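Local coordinates for flower-specific defensin (Nicotiana alata, PDB 4AAZ), which is a plant defence peptide that acts against filamentous fungi such as Fusarium oxysporum and Botrytis cinerea and retards the growth of Helicoverpa insect pests, at residues S7-G12 with R21-S26. Numbering follows the deposited sequence.
With EDO (1,2-ethanediol), chain C.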
ATOM      1  N   SER A   7      -0.717   4.613  -0.736  1.00  3.34           N
ATOM      2  CA  SER A   7       0.225   5.055   0.278  1.00  2.18           C
ATOM      3  C   SER A   7       0.713   6.460   0.058  1.00  2.26           C
ATOM      4  O   SER A   7       1.106   6.835  -1.050  1.00  4.17           O
ATOM      5  CB  SER A   7       1.434   4.112   0.272  1.00  3.41           C
ATOM      6  OG  SER A   7       2.498   4.569   1.130  1.00  3.73           O
ATOM      7  N   ASN A   8       0.757   7.242   1.139  1.00  3.45           N
ATOM      8  CA  ASN A   8       1.274   8.605   1.033  1.00  2.72           C
ATOM      9  C   ASN A   8       2.765   8.731   1.248  1.00  4.29           C
ATOM     10  O   ASN A   8       3.344   9.753   0.921  1.00  5.09           O
ATOM     11  CB  ASN A   8       0.523   9.493   2.003  1.00  4.06           C
ATOM     12  CG  ASN A   8      -0.942   9.644   1.619  1.00  4.99           C
ATOM     13  OD1 ASN A   8      -1.246   9.903   0.465  1.00  4.08           O
ATOM     14  ND2 ASN A   8      -1.856   9.483   2.579  1.00  6.14           N
ATOM     15  N   THR A   9       3.376   7.710   1.830  1.00  3.60           N
ATOM     16  CA  THR A   9       4.793   7.734   2.171  1.00  2.52           C
ATOM     17  C   THR A   9       5.680   6.767   1.406  1.00  4.09           C
ATOM     18  O   THR A   9       6.892   6.849   1.494  1.00  4.75           O
ATOM     19  CB  THR A   9       5.024   7.500   3.693  1.00  4.85           C
ATOM     20  OG1 THR A   9       4.816   6.120   4.058  1.00  6.06           O
ATOM     21  CG2 THR A   9       4.161   8.403   4.518  1.00  5.03           C
ATOM     22  N   PHE A  10       5.108   5.808   0.689  1.00  2.60           N
ATOM     23  CA  PHE A  10       5.946   4.860  -0.055  1.00  2.84           C
ATOM     24  C   PHE A  10       6.591   5.541  -1.253  1.00  4.50           C
ATOM     25  O   PHE A  10       5.886   6.142  -2.062  1.00  4.29           O
ATOM     26  CB  PHE A  10       5.101   3.687  -0.560  1.00  3.63           C
ATOM     27  CG  PHE A  10       5.849   2.701  -1.398  1.00  3.30           C
ATOM     28  CD1 PHE A  10       6.643   1.726  -0.819  1.00  5.51           C
ATOM     29  CD2 PHE A  10       5.742   2.729  -2.771  1.00  4.30           C
ATOM     30  CE1 PHE A  10       7.325   0.822  -1.595  1.00  6.30           C
ATOM     31  CE2 PHE A  10       6.406   1.834  -3.547  1.00  5.50           C
ATOM     32  CZ  PHE A  10       7.202   0.864  -2.971  1.00  6.25           C
ATOM     33  N   PRO A  11       7.910   5.407  -1.422  1.00  4.46           N
ATOM     34  CA  PRO A  11       8.562   6.073  -2.560  1.00  5.40           C
ATOM     35  C   PRO A  11       8.663   5.214  -3.816  1.00  4.78           C
ATOM     36  O   PRO A  11       9.062   4.043  -3.726  1.00  5.17           O
ATOM     37  CB  PRO A  11       9.996   6.350  -2.052  1.00  6.82           C
ATOM     38  CG  PRO A  11      10.041   5.872  -0.654  1.00 15.89           C
ATOM     39  CD  PRO A  11       8.873   4.940  -0.432  1.00  5.47           C
ATOM     40  N   GLY A  12       8.312   5.762  -4.969  1.00  5.43           N
ATOM     41  CA  GLY A  12       8.578   5.096  -6.220  1.00  5.91           C
ATOM     42  C   GLY A  12       7.539   4.070  -6.647  1.00  5.36           C
ATOM     43  O   GLY A  12       6.469   3.969  -6.071  1.00  5.19           O
ATOM     44  N   ARG A  21       3.975  -2.802   2.162  1.00  2.20           N
ATOM     45  CA  ARG A  21       3.305  -3.159   3.399  1.00  2.15           C
ATOM     46  C   ARG A  21       3.865  -2.377   4.584  1.00  2.69           C
ATOM     47  O   ARG A  21       3.110  -1.876   5.423  1.00  2.66           O
ATOM     48  CB  ARG A  21       3.417  -4.670   3.642  1.00  2.59           C
ATOM     49  CG  ARG A  21       2.906  -5.093   5.027  1.00  3.66           C
ATOM     50  CD  ARG A  21       2.733  -6.580   5.247  1.00  4.36           C
ATOM     51  NE  ARG A  21       3.919  -7.306   4.838  1.00  4.98           N
ATOM     52  CZ  ARG A  21       3.939  -8.559   4.393  1.00  4.27           C
ATOM     53  NH1 ARG A  21       2.823  -9.290   4.349  1.00  6.19           N
ATOM     54  NH2 ARG A  21       5.079  -9.079   3.963  1.00  6.49           N
ATOM     55  N   LYS A  22       5.180  -2.249   4.650  1.00  2.93           N
ATOM     56  CA  LYS A  22       5.785  -1.531   5.763  1.00  3.01           C
ATOM     57  C   LYS A  22       5.310  -0.082   5.776  1.00  3.41           C
ATOM     58  O   LYS A  22       4.929   0.436   6.819  1.00  3.71           O
ATOM     59  CB  LYS A  22       7.309  -1.625   5.686  1.00  4.43           C
ATOM     60  CG  LYS A  22       8.057  -0.921   6.829  1.00  7.63           C
ATOM     61  CD  LYS A  22       9.557  -1.038   6.635  1.00 14.61           C
ATOM     62  CE  LYS A  22      10.141   0.163   5.977  1.00 33.19           C
ATOM     63  NZ  LYS A  22      10.210   1.291   6.957  1.00 34.04           N
ATOM     64  N   ALA A  23       5.345   0.587   4.631  1.00  3.34           N
ATOM     65  CA  ALA A  23       4.872   1.966   4.557  1.00  2.52           C
ATOM     66  C   ALA A  23       3.433   2.082   4.987  1.00  2.37           C
ATOM     67  O   ALA A  23       3.062   2.953   5.756  1.00  3.53           O
ATOM     68  CB  ALA A  23       5.058   2.483   3.123  1.00  3.17           C
ATOM     69  N   CYS A  24       2.587   1.196   4.480  1.00  2.83           N
ATOM     70  CA  CYS A  24       1.172   1.237   4.807  1.00  2.17           C
ATOM     71  C   CYS A  24       0.908   1.035   6.285  1.00  1.80           C
ATOM     72  O   CYS A  24       0.072   1.718   6.880  1.00  2.83           O
ATOM     73  CB  CYS A  24       0.436   0.217   3.958  1.00  3.76           C
ATOM     74  SG  CYS A  24       0.364   0.697   2.190  1.00  3.43           S
ATOM     75  N   ILE A  25       1.615   0.079   6.883  1.00  2.74           N
ATOM     76  CA  ILE A  25       1.458  -0.152   8.323  1.00  3.97           C
ATOM     77  C   ILE A  25       1.944   1.079   9.099  1.00  3.46           C
ATOM     78  O   ILE A  25       1.352   1.462  10.108  1.00  3.83           O
ATOM     79  CB  ILE A  25       2.131  -1.487   8.744  1.00  3.00           C
ATOM     80  CG1 ILE A  25       1.338  -2.622   8.116  1.00  4.22           C
ATOM     81  CG2 ILE A  25       2.166  -1.641  10.247  1.00  5.29           C
ATOM     82  CD1 ILE A  25       1.937  -4.014   8.309  1.00  6.32           C
ATOM     83  N   SER A  26       3.014   1.723   8.634  1.00  3.65           N
ATOM     84  CA  SER A  26       3.523   2.963   9.232  0.51  2.65           C
ATOM     85  C   SER A  26       2.469   4.051   9.222  1.00  5.39           C
ATOM     86  O   SER A  26       2.474   4.933  10.079  1.00  5.66           O
ATOM     87  CB  SER A  26       4.754   3.496   8.488  0.51  6.49           C
ATOM     88  OG  SER A  26       5.901   2.694   8.669  0.51 12.81           O
TER
HETATM   89  C1  EDO C1048      -0.661 -10.892   4.782  1.00  8.46           C
HETATM   90  O1  EDO C1048      -0.717 -11.255   6.189  1.00  8.35           O
HETATM   91  C2  EDO C1048      -0.993  -9.416   4.590  1.00  7.54           C
HETATM   92  O2  EDO C1048       0.080  -8.627   5.091  1.00  6.66           O
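The loop after strand 2-6 passes the last turns of helix 17-26 closest at F10 and A23, whose CA atoms lie 5.5 Å apart, with S7 and C24 next at 6.0 Å between CA atoms. The methyl of A23 fills the middle of the contact, met by three loop side chains. T9 OG1 lies 3.8 Å from A23 CB, and S7 OG is close to the same A23 CB. F10 CB packs on A23 CB at 3.9 Å; CG anti to the backbone N (chi1 177°) sends the ring away from A23, its edge still turned to that methyl, toward P19 and C20 earlier in the helix and C41 of strand 41-46. S7 CB lies 4.1 Å from C24 SG, one sulfur of the C24-C43 disulfide. S7 OG is turned back on its own loop (chi1 173°) and accepts from F10 N at 2.9 Å, N-H...O angle 145°, an ST motif that ties the turn together. Just past the helix, OE2 of E27 is hydrogen-bonded to S7 OG and T9 OG1, and OE1 to N8 N. On the helix's far side, R21 NH1 donates to O2 of an ethanediol, probably from the crystallisation liquor and also bonded to D31. In this cysteine-stabilised alpha-beta fold, the loop thus packs on the A23 methyl and C24 sulfur without direct hydrogen bonds; E27 supplies the polar link to the helix end, C24-C43 the covalent one from helix to strand 41-46.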